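Local coordinates for protein aldehyde dehydrogenase (Bartonella henselae, PDB 3I44) that probably oxidises aldehydes to carboxylic acids, with a nicotinamide adenine dinucleotide as cofactor, at residues I109-M113 with W171-M175; I46-T50 with G343-S347; I168-N172 with S197-P201; G114-D118 with G335-H341. The protein carries 1 engineered substitution. All blocks are in the same frame, centred on the assembly; numbering follows the deposited sequence.

Contacts 1, 2 and 3 meet at one sodium ion, to which each brings a backbone carbonyl: E112 O at 2.4 Å, I46 O at 2.5 Å and I199 O at 2.3 Å, with two waters. Contacts 1 and 3, with centres about 8 Å apart, share W171 and N172, part of the PWN sequence whose asparagine lines the oxyanion hole in related enzymes. Contact 2 reaches both through V346, whose CG1 lies 3.3 Å from W171 CZ3. Contact 4 lies about 12 Å from the centres of contacts 1 and 2 and does not touch contact 3, about 19 Å away; it joins the group through S49 OG and G335 N (2.8 Å) and through S110 OG and A115 O (2.6 Å).

Contact 1 of 4, residues I109-M113 with W171-M175; sequences ISMEM and WNWPM. With NA (sodium ion), chain B.
M113 curls over the backbone of W171 and N172, while I109, one turn earlier, and the neighbouring E112 border the ring of P174. The methionine has CG wedged between its backbone N and carbonyl carbon (chi1 55°), and two further bends fold the chain back on itself. CG thereby comes 3.4 Å from W171 O, and the terminal CE ends 3.6 Å from N172 O. W171 O is buried here without a polar partner, with the methionine packed over it; N172 O, by contrast, accepts from Q124 and N298. P174 CG is the atom that meets the helix. I109 lies obliquely across it, with CG1 4.2 Å from P174 CG, and the ethyl branch runs on to place CD1 4.1 Å from M175 CG. On another flank the extended E112 side chain slides past the proline in the reverse direction, bringing OE2 4.1 Å from P174 CG; that carboxylate oxygen is bonded to S203 OG. Meanwhile E112 O leaves the last turn of helix 102-113 to bind sodium at 2.4 Å. The arrangement is a helix end packed against the start of helix 174-188, beside the PWN loop that in aldehyde dehydrogenases borders the active site.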
loop_
_atom_site.group_PDB
_atom_site.type_symbol
_atom_site.label_atom_id
_atom_site.label_comp_id
_atom_site.label_asym_id
_atom_site.label_seq_id
_atom_site.Cartn_x
_atom_site.Cartn_y
_atom_site.Cartn_z
ATOM N N ILE A 109 21.754 22.718 8.849
ATOM C CA ILE A 109 21.517 22.135 7.532
ATOM C C ILE A 109 22.578 22.562 6.529
ATOM O O ILE A 109 23.146 21.717 5.826
ATOM C CB ILE A 109 20.115 22.467 6.999
ATOM C CG1 ILE A 109 19.053 21.758 7.877
ATOM C CG2 ILE A 109 20.033 22.084 5.499
ATOM C CD1 ILE A 109 17.555 22.131 7.562
ATOM N N SER A 110 22.848 23.872 6.474
ATOM C CA SER A 110 23.889 24.418 5.595
ATOM C C SER A 110 25.226 23.690 5.817
ATOM O O SER A 110 25.855 23.197 4.868
ATOM C CB SER A 110 24.066 25.917 5.864
ATOM O OG SER A 110 24.914 26.511 4.918
ATOM N N MET A 111 25.626 23.604 7.077
ATOM C CA MET A 111 26.896 22.955 7.432
ATOM C C MET A 111 27.003 21.487 7.042
ATOM O O MET A 111 28.010 21.086 6.477
ATOM C CB MET A 111 27.155 23.074 8.942
ATOM C CG MET A 111 28.385 22.319 9.412
ATOM S SD MET A 111 28.801 22.726 11.139
ATOM C CE MET A 111 27.728 21.660 12.052
ATOM N N GLU A 112 25.976 20.695 7.358
ATOM C CA GLU A 112 26.004 19.223 7.186
ATOM C C GLU A 112 25.752 18.745 5.755
ATOM O O GLU A 112 26.258 17.689 5.373
ATOM C CB GLU A 112 25.009 18.550 8.160
ATOM C CG GLU A 112 23.531 18.703 7.749
ATOM C CD GLU A 112 22.507 18.076 8.729
ATOM O OE1 GLU A 112 22.916 17.549 9.754
ATOM O OE2 GLU A 112 21.285 18.067 8.422
ATOM N N MET A 113 24.975 19.497 4.949
ATOM C CA MET A 113 24.709 19.061 3.577
ATOM C C MET A 113 24.981 20.085 2.480
ATOM O O MET A 113 24.829 19.790 1.299
ATOM C CB MET A 113 23.317 18.391 3.453
ATOM C CG MET A 113 22.128 19.184 3.936
ATOM S SD MET A 113 21.782 20.524 2.796
ATOM C CE MET A 113 21.488 19.643 1.239
ATOM N N TRP A 171 19.139 13.028 3.246
ATOM C CA TRP A 171 19.997 14.202 3.516
ATOM C C TRP A 171 19.700 15.441 2.676
ATOM O O TRP A 171 20.256 16.497 2.943
ATOM C CB TRP A 171 21.477 13.811 3.273
ATOM C CG TRP A 171 21.659 13.103 1.979
ATOM C CD1 TRP A 171 21.635 11.756 1.773
ATOM C CD2 TRP A 171 21.790 13.700 0.685
ATOM N NE1 TRP A 171 21.800 11.478 0.445
ATOM C CE2 TRP A 171 21.897 12.654 -0.248
ATOM C CE3 TRP A 171 21.874 15.019 0.232
ATOM C CZ2 TRP A 171 22.070 12.881 -1.601
ATOM C CZ3 TRP A 171 22.039 15.248 -1.093
ATOM C CH2 TRP A 171 22.137 14.186 -2.008
ATOM N N ASN A 172 18.907 15.306 1.620
ATOM C CA ASN A 172 18.780 16.364 0.635
ATOM C C ASN A 172 17.813 17.490 0.994
ATOM O O ASN A 172 18.062 18.625 0.621
ATOM C CB ASN A 172 18.487 15.811 -0.767
ATOM C CG ASN A 172 17.156 15.085 -0.871
ATOM O OD1 ASN A 172 16.773 14.349 0.033
ATOM N ND2 ASN A 172 16.469 15.254 -1.993
ATOM N N TRP A 173 16.708 17.171 1.654
ATOM C CA TRP A 173 15.767 18.161 2.127
ATOM C C TRP A 173 15.346 17.697 3.537
ATOM O O TRP A 173 14.170 17.332 3.779
ATOM C CB TRP A 173 14.568 18.243 1.175
ATOM C CG TRP A 173 14.794 19.052 -0.062
ATOM C CD1 TRP A 173 15.054 18.585 -1.314
ATOM C CD2 TRP A 173 14.708 20.459 -0.171
ATOM N NE1 TRP A 173 15.162 19.633 -2.203
ATOM C CE2 TRP A 173 14.965 20.798 -1.513
ATOM C CE3 TRP A 173 14.441 21.484 0.744
ATOM C CZ2 TRP A 173 14.954 22.110 -1.962
ATOM C CZ3 TRP A 173 14.442 22.795 0.293
ATOM C CH2 TRP A 173 14.698 23.096 -1.041
ATOM N N PRO A 174 16.313 17.674 4.465
ATOM C CA PRO A 174 16.109 16.919 5.718
ATOM C C PRO A 174 14.864 17.304 6.556
ATOM O O PRO A 174 14.146 16.420 6.976
ATOM C CB PRO A 174 17.413 17.157 6.497
ATOM C CG PRO A 174 18.161 18.254 5.755
ATOM C CD PRO A 174 17.675 18.219 4.337
ATOM N N MET A 175 14.618 18.586 6.810
ATOM C CA MET A 175 13.493 18.999 7.639
ATOM C C MET A 175 12.188 18.903 6.875
ATOM O O MET A 175 11.157 18.627 7.488
ATOM C CB MET A 175 13.641 20.427 8.181
ATOM C CG MET A 175 14.298 20.548 9.523
ATOM S SD MET A 175 13.722 19.401 10.768
ATOM C CE MET A 175 15.005 18.159 10.638
HETATM NA NA NA B . 27.484 15.639 5.605
HETATM O O HOH W 1 28.189 15.028 3.804
HETATM O O HOH W 2 28.834 13.402 6.066
#

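Contact 2 of 4, residues I46-T50 with G343-S347; sequences IDPST and GPVVS. With NA (sodium ion), chain B.
P48 and P344 supply the apolar part of this contact: their rings cross at about a right angle, with P48 CG 3.9 Å from P344 CG. Carbon-to-oxygen packing surrounds that pair. P48 CB faces two successive carbonyls, 3.3 Å from both V345 O and V346 O, and in return P344 CG rests 3.6 Å from P48 O. S49 adds its hydroxyl to the same proline, OG lying 3.4 Å from P344 CD; with OG held beside its own backbone N (chi1 -73°), the oxygen also reaches G335 N, to which it is hydrogen-bonded. Direct hydrogen bonds shape the first segment internally: D47 OD1 takes S49 N at 2.9 Å, nearly in line with its C-O bond, and this closes an Asx turn around P48. Y383 ties the two segments from outside by backbone bonds to P48 and V345. Metal and water form the remaining link. Water 1, a sodium ligand, donates to V346 O at 2.7 Å, while water 2, also a ligand, accepts from I46 N. I46 O, on strand 42-47, shares the ion with E112 O, I199 O and these two waters, a sodium site built of backbone carbonyls and water.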
loop_
_atom_site.group_PDB
_atom_site.type_symbol
_atom_site.label_atom_id
_atom_site.label_comp_id
_atom_site.label_asym_id
_atom_site.label_seq_id
_atom_site.Cartn_x
_atom_site.Cartn_y
_atom_site.Cartn_z
ATOM N N ILE A 46 30.702 15.000 7.530
ATOM C CA ILE A 46 31.505 15.923 6.738
ATOM C C ILE A 46 30.699 17.153 6.285
ATOM O O ILE A 46 29.550 17.029 5.851
ATOM C CB ILE A 46 32.111 15.212 5.497
ATOM C CG1 ILE A 46 33.026 14.047 5.923
ATOM C CG2 ILE A 46 32.897 16.183 4.603
ATOM C CD1 ILE A 46 34.077 14.417 6.952
ATOM N N ASP A 47 31.300 18.335 6.448
ATOM C CA ASP A 47 30.872 19.582 5.831
ATOM C C ASP A 47 31.365 19.587 4.389
ATOM O O ASP A 47 32.580 19.706 4.171
ATOM C CB ASP A 47 31.487 20.748 6.594
ATOM C CG ASP A 47 31.073 22.113 6.040
ATOM O OD1 ASP A 47 30.752 22.215 4.825
ATOM O OD2 ASP A 47 31.067 23.083 6.844
ATOM N N PRO A 48 30.438 19.433 3.393
ATOM C CA PRO A 48 30.828 19.272 2.005
ATOM C C PRO A 48 31.399 20.538 1.349
ATOM O O PRO A 48 31.921 20.447 0.253
ATOM C CB PRO A 48 29.524 18.900 1.325
ATOM C CG PRO A 48 28.501 19.685 2.106
ATOM C CD PRO A 48 28.977 19.546 3.525
ATOM N N SER A 49 31.261 21.684 2.010
ATOM C CA SER A 49 31.786 22.934 1.504
ATOM C C SER A 49 33.316 22.975 1.725
ATOM O O SER A 49 34.036 23.629 0.953
ATOM C CB SER A 49 31.076 24.140 2.166
ATOM O OG SER A 49 29.729 24.305 1.676
ATOM N N THR A 50 33.788 22.240 2.740
ATOM C CA THR A 50 35.215 22.199 3.120
ATOM C C THR A 50 35.897 20.815 3.049
ATOM O O THR A 50 37.123 20.743 3.016
ATOM C CB THR A 50 35.407 22.674 4.568
ATOM O OG1 THR A 50 34.650 21.825 5.444
ATOM C CG2 THR A 50 34.974 24.134 4.742
ATOM N N GLY A 343 25.336 25.485 -3.792
ATOM C CA GLY A 343 26.371 24.974 -2.890
ATOM C C GLY A 343 27.033 23.750 -3.500
ATOM O O GLY A 343 26.780 23.407 -4.677
ATOM N N PRO A 344 27.888 23.071 -2.705
ATOM C CA PRO A 344 28.402 21.796 -3.175
ATOM C C PRO A 344 27.303 20.729 -3.175
ATOM O O PRO A 344 26.218 20.930 -2.574
ATOM C CB PRO A 344 29.455 21.457 -2.134
ATOM C CG PRO A 344 28.986 22.071 -0.925
ATOM C CD PRO A 344 28.340 23.357 -1.332
ATOM N N VAL A 345 27.558 19.617 -3.858
ATOM C CA VAL A 345 26.773 18.414 -3.598
ATOM C C VAL A 345 27.248 17.800 -2.266
ATOM O O VAL A 345 28.280 18.194 -1.698
ATOM C CB VAL A 345 26.783 17.409 -4.765
ATOM C CG1 VAL A 345 26.253 18.080 -6.040
ATOM C CG2 VAL A 345 28.181 16.784 -4.957
ATOM N N VAL A 346 26.470 16.867 -1.740
ATOM C CA VAL A 346 26.540 16.543 -0.307
ATOM C C VAL A 346 27.781 15.738 0.083
ATOM O O VAL A 346 28.254 15.862 1.213
ATOM C CB VAL A 346 25.283 15.752 0.181
ATOM C CG1 VAL A 346 25.188 14.386 -0.489
ATOM C CG2 VAL A 346 25.295 15.600 1.723
ATOM N N SER A 347 28.269 14.914 -0.836
ATOM C CA SER A 347 29.345 13.949 -0.531
ATOM C C SER A 347 30.282 13.644 -1.683
ATOM O O SER A 347 29.993 13.896 -2.886
ATOM C CB SER A 347 28.756 12.619 -0.012
ATOM O OG SER A 347 28.243 11.822 -1.072
HETATM NA NA NA B . 27.484 15.639 5.605
HETATM O O HOH W 2 28.834 13.402 6.066
HETATM O O HOH W 1 28.189 15.028 3.804
#

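Contact 3 of 4, residues I168-N172 with S197-P201; sequences ITPWN and SEIAP. With NA (sodium ion), chain B.
The indole of W171 is sandwiched: I199 CD1 sits over one face, N172 CB over the opposite one, and S197 OG lies at the edge in the ring plane. The isoleucine contact is a CH-pi interaction, CD1 standing 3.8 Å from the centroid of the five-membered ring and 17° off its normal. I199 and W171 run side by side in the same direction, and chi1 of I199 (75°) places CG1 between the backbone N and the carbonyl carbon, so that CG1 and CD1 lie along the indole. S197 OG is 3.6 Å from W171 CD1 and also accepts a weak bond from I199 N. At the root of the side chain, A200 CB packs 3.5 Å from W171 CB. S197 to A200 form a type I beta turn, so serine, isoleucine and alanine can all reach the one tryptophan. Both segments follow neighbouring parallel strands, 156-168 and 191-195, joined by helix 174-188 in a beta-alpha-beta crossover, consistent with the Rossmann-like cofactor domain of the family. Closer to the strands, water 3 bridges the two loops: it donates to P170 O at 2.7 Å, accepts from S197 N, and lies 2.8 Å from T169 OG1. The turn also delivers I199 O to the sodium ion.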
loop_
_atom_site.group_PDB
_atom_site.type_symbol
_atom_site.label_atom_id
_atom_site.label_comp_id
_atom_site.label_asym_id
_atom_site.label_seq_id
_atom_site.Cartn_x
_atom_site.Cartn_y
_atom_site.Cartn_z
ATOM N N ILE A 168 12.343 6.741 8.137
ATOM C CA ILE A 168 13.710 6.813 7.607
ATOM C C ILE A 168 13.806 7.939 6.608
ATOM O O ILE A 168 13.020 7.993 5.653
ATOM C CB ILE A 168 14.163 5.492 6.940
ATOM C CG1 ILE A 168 14.202 4.364 7.960
ATOM C CG2 ILE A 168 15.548 5.658 6.230
ATOM C CD1 ILE A 168 14.390 2.962 7.337
ATOM N N THR A 169 14.728 8.870 6.866
ATOM C CA THR A 169 14.768 10.103 6.095
ATOM C C THR A 169 16.155 10.298 5.477
ATOM O O THR A 169 17.140 9.814 6.013
ATOM C CB THR A 169 14.436 11.301 6.989
ATOM O OG1 THR A 169 15.290 11.287 8.125
ATOM C CG2 THR A 169 12.979 11.264 7.470
ATOM N N PRO A 170 16.241 11.047 4.374
ATOM C CA PRO A 170 17.506 11.256 3.688
ATOM C C PRO A 170 18.145 12.618 4.045
ATOM O O PRO A 170 17.718 13.275 5.012
ATOM C CB PRO A 170 17.073 11.194 2.230
ATOM C CG PRO A 170 15.740 11.871 2.249
ATOM C CD PRO A 170 15.142 11.668 3.621
ATOM N N TRP A 171 19.139 13.028 3.246
ATOM C CA TRP A 171 19.997 14.202 3.516
ATOM C C TRP A 171 19.700 15.441 2.676
ATOM O O TRP A 171 20.256 16.497 2.943
ATOM C CB TRP A 171 21.477 13.811 3.273
ATOM C CG TRP A 171 21.659 13.103 1.979
ATOM C CD1 TRP A 171 21.635 11.756 1.773
ATOM C CD2 TRP A 171 21.790 13.700 0.685
ATOM N NE1 TRP A 171 21.800 11.478 0.445
ATOM C CE2 TRP A 171 21.897 12.654 -0.248
ATOM C CE3 TRP A 171 21.874 15.019 0.232
ATOM C CZ2 TRP A 171 22.070 12.881 -1.601
ATOM C CZ3 TRP A 171 22.039 15.248 -1.093
ATOM C CH2 TRP A 171 22.137 14.186 -2.008
ATOM N N ASN A 172 18.907 15.306 1.620
ATOM C CA ASN A 172 18.780 16.364 0.635
ATOM C C ASN A 172 17.813 17.490 0.994
ATOM O O ASN A 172 18.062 18.625 0.621
ATOM C CB ASN A 172 18.487 15.811 -0.767
ATOM C CG ASN A 172 17.156 15.085 -0.871
ATOM O OD1 ASN A 172 16.773 14.349 0.033
ATOM N ND2 ASN A 172 16.469 15.254 -1.993
ATOM N N SER A 197 19.447 10.412 8.051
ATOM C CA SER A 197 20.576 10.100 7.199
ATOM C C SER A 197 21.871 10.286 7.966
ATOM O O SER A 197 22.056 11.282 8.655
ATOM C CB SER A 197 20.571 10.967 5.969
ATOM O OG SER A 197 21.797 10.811 5.265
ATOM N N GLU A 198 22.763 9.319 7.838
ATOM C CA GLU A 198 24.014 9.346 8.587
ATOM C C GLU A 198 24.979 10.383 8.002
ATOM O O GLU A 198 25.887 10.820 8.688
ATOM C CB GLU A 198 24.661 7.942 8.679
ATOM C CG GLU A 198 25.247 7.405 7.380
ATOM C CD GLU A 198 24.249 6.703 6.478
ATOM O OE1 GLU A 198 23.009 6.886 6.602
ATOM O OE2 GLU A 198 24.727 5.956 5.617
ATOM N N ILE A 199 24.760 10.825 6.763
ATOM C CA ILE A 199 25.577 11.913 6.231
ATOM C C ILE A 199 25.015 13.309 6.506
ATOM O O ILE A 199 25.715 14.283 6.249
ATOM C CB ILE A 199 25.956 11.723 4.745
ATOM C CG1 ILE A 199 24.802 11.991 3.824
ATOM C CG2 ILE A 199 26.537 10.260 4.469
ATOM C CD1 ILE A 199 25.213 11.977 2.335
ATOM N N ALA A 200 23.788 13.419 7.039
ATOM C CA ALA A 200 23.220 14.730 7.449
ATOM C C ALA A 200 22.240 14.565 8.620
ATOM O O ALA A 200 21.039 14.849 8.483
ATOM C CB ALA A 200 22.500 15.398 6.254
ATOM N N PRO A 201 22.727 14.048 9.769
ATOM C CA PRO A 201 21.853 13.693 10.882
ATOM C C PRO A 201 21.616 14.821 11.875
ATOM O O PRO A 201 20.710 14.723 12.719
ATOM C CB PRO A 201 22.660 12.603 11.591
ATOM C CG PRO A 201 24.032 13.085 11.463
ATOM C CD PRO A 201 24.126 13.714 10.070
HETATM NA NA NA B . 27.484 15.639 5.605
HETATM O O HOH W 3 17.545 12.904 7.712
HETATM O O HOH W 1 28.189 15.028 3.804
HETATM O O HOH W 2 28.834 13.402 6.066
#

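Contact 4 of 4, residues G114-D118 with G335-H341; sequences GAPID and GHQTGNH
G335 packs its CA 3.6 Å from G114 O, in the chain that leads into helix 117-141, a closeness its lack of a side chain allows. Its carbonyl then accepts from I117 N at 2.8 Å, the donor lying in the carbonyl plane with a C=O...N angle of 157°; P116 CA approaches the same oxygen through a CA-H...O contact. From H336 and Q337 the backbone is what matters. I117 CG2 packs on these carbonyls, 3.6 Å from Q337 O, and Q337 O also accepts from water 4. T338 comes next, its CG2 4.0 Å from I117 CG2 and its CB 3.8 Å from D118 OD1, so that threonine and aspartate cross at a slant. At G339 the amide donates to D118 OD2 at 2.7 Å. It meets the carboxylate from above, 52° out of its plane, and the aspartate is brought there by a first torsion that holds CG beside its own backbone N (chi1 -69°). G339 O takes a second bond from water 4, which itself accepts from D118 N at 2.8 Å. H341 closes the walk: its carbonyl O is 3.3 Å from P116 CG, and the imidazole slides past the proline with NE2 turned to P334 O, its hydrogen-bond partner. P116 holds the N-cap position, and the next two amides are both engaged, I117 N by G335 O and D118 N by the water that links to Q337 O and G339 O. With D118 OD2 gripping G339 N in return, this is the N-terminus of helix 117-141 held by the 335-341 loop.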
loop_
_atom_site.group_PDB
_atom_site.type_symbol
_atom_site.label_atom_id
_atom_site.label_comp_id
_atom_site.label_asym_id
_atom_site.label_seq_id
_atom_site.Cartn_x
_atom_site.Cartn_y
_atom_site.Cartn_z
ATOM N N GLY A 114 25.389 21.292 2.865
ATOM C CA GLY A 114 25.941 22.263 1.928
ATOM C C GLY A 114 24.981 23.306 1.395
ATOM O O GLY A 114 25.386 24.110 0.532
ATOM N N ALA A 115 23.722 23.309 1.867
ATOM C CA ALA A 115 22.757 24.295 1.386
ATOM C C ALA A 115 23.242 25.727 1.627
ATOM O O ALA A 115 23.534 26.084 2.760
ATOM C CB ALA A 115 21.373 24.082 2.027
ATOM N N PRO A 116 23.326 26.561 0.574
ATOM C CA PRO A 116 23.667 27.956 0.857
ATOM C C PRO A 116 22.719 28.572 1.891
ATOM O O PRO A 116 21.519 28.374 1.804
ATOM C CB PRO A 116 23.530 28.652 -0.488
ATOM C CG PRO A 116 23.798 27.534 -1.508
ATOM C CD PRO A 116 23.198 26.300 -0.871
ATOM N N ILE A 117 23.283 29.262 2.868
ATOM C CA ILE A 117 22.591 29.677 4.079
ATOM C C ILE A 117 21.278 30.447 3.870
ATOM O O ILE A 117 20.329 30.245 4.633
ATOM C CB ILE A 117 23.566 30.456 5.023
ATOM C CG1 ILE A 117 22.954 30.697 6.404
ATOM C CG2 ILE A 117 24.026 31.751 4.380
ATOM C CD1 ILE A 117 22.806 29.442 7.264
ATOM N N ASP A 118 21.183 31.299 2.854
ATOM C CA ASP A 118 19.911 31.999 2.635
ATOM C C ASP A 118 18.808 30.983 2.354
ATOM O O ASP A 118 17.749 31.009 3.005
ATOM C CB ASP A 118 19.985 32.982 1.466
ATOM C CG ASP A 118 20.878 34.175 1.748
ATOM O OD1 ASP A 118 21.200 34.427 2.939
ATOM O OD2 ASP A 118 21.255 34.842 0.749
ATOM N N GLY A 335 28.394 26.759 1.481
ATOM C CA GLY A 335 27.133 26.829 2.208
ATOM C C GLY A 335 27.068 28.032 3.128
ATOM O O GLY A 335 26.016 28.627 3.296
ATOM N N HIS A 336 28.209 28.387 3.724
ATOM C CA HIS A 336 28.251 29.418 4.765
ATOM C C HIS A 336 28.092 30.851 4.191
ATOM O O HIS A 336 27.752 31.742 4.920
ATOM C CB HIS A 336 29.520 29.285 5.623
ATOM C CG HIS A 336 30.808 29.513 4.862
ATOM N ND1 HIS A 336 31.255 30.772 4.505
ATOM C CD2 HIS A 336 31.742 28.639 4.407
ATOM C CE1 HIS A 336 32.395 30.659 3.840
ATOM N NE2 HIS A 336 32.719 29.377 3.777
ATOM N N GLN A 337 28.321 31.060 2.897
ATOM C CA GLN A 337 28.145 32.372 2.264
ATOM C C GLN A 337 26.690 32.702 1.912
ATOM O O GLN A 337 25.982 31.865 1.335
ATOM C CB GLN A 337 28.896 32.446 0.930
ATOM C CG GLN A 337 30.364 32.809 0.982
ATOM C CD GLN A 337 30.953 32.929 -0.444
ATOM O OE1 GLN A 337 30.218 32.980 -1.454
ATOM N NE2 GLN A 337 32.283 32.958 -0.525
ATOM N N THR A 338 26.296 33.953 2.166
ATOM C CA THR A 338 24.984 34.462 1.776
ATOM C C THR A 338 24.934 34.606 0.268
ATOM O O THR A 338 25.962 34.539 -0.405
ATOM C CB THR A 338 24.670 35.809 2.447
ATOM O OG1 THR A 338 25.628 36.779 2.029
ATOM C CG2 THR A 338 24.707 35.700 3.982
ATOM N N GLY A 339 23.737 34.770 -0.281
ATOM C CA GLY A 339 23.559 34.899 -1.758
ATOM C C GLY A 339 22.882 33.704 -2.402
ATOM O O GLY A 339 22.577 32.710 -1.738
ATOM N N ASN A 340 22.655 33.800 -3.706
ATOM C CA ASN A 340 21.899 32.797 -4.440
ATOM C C ASN A 340 22.734 31.912 -5.373
ATOM O O ASN A 340 22.242 31.404 -6.371
ATOM C CB ASN A 340 20.809 33.505 -5.243
ATOM C CG ASN A 340 21.384 34.340 -6.363
ATOM O OD1 ASN A 340 22.574 34.641 -6.359
ATOM N ND2 ASN A 340 20.547 34.714 -7.334
ATOM N N HIS A 341 24.006 31.733 -5.067
ATOM C CA HIS A 341 24.796 30.692 -5.715
ATOM C C HIS A 341 24.210 29.312 -5.296
ATOM O O HIS A 341 23.419 29.239 -4.342
ATOM C CB HIS A 341 26.249 30.817 -5.234
ATOM C CG HIS A 341 26.404 30.743 -3.735
ATOM N ND1 HIS A 341 26.160 31.812 -2.902
ATOM C CD2 HIS A 341 26.783 29.726 -2.928
ATOM C CE1 HIS A 341 26.385 31.456 -1.650
ATOM N NE2 HIS A 341 26.770 30.195 -1.640
HETATM O O HOH W 4 23.103 31.913 0.875
#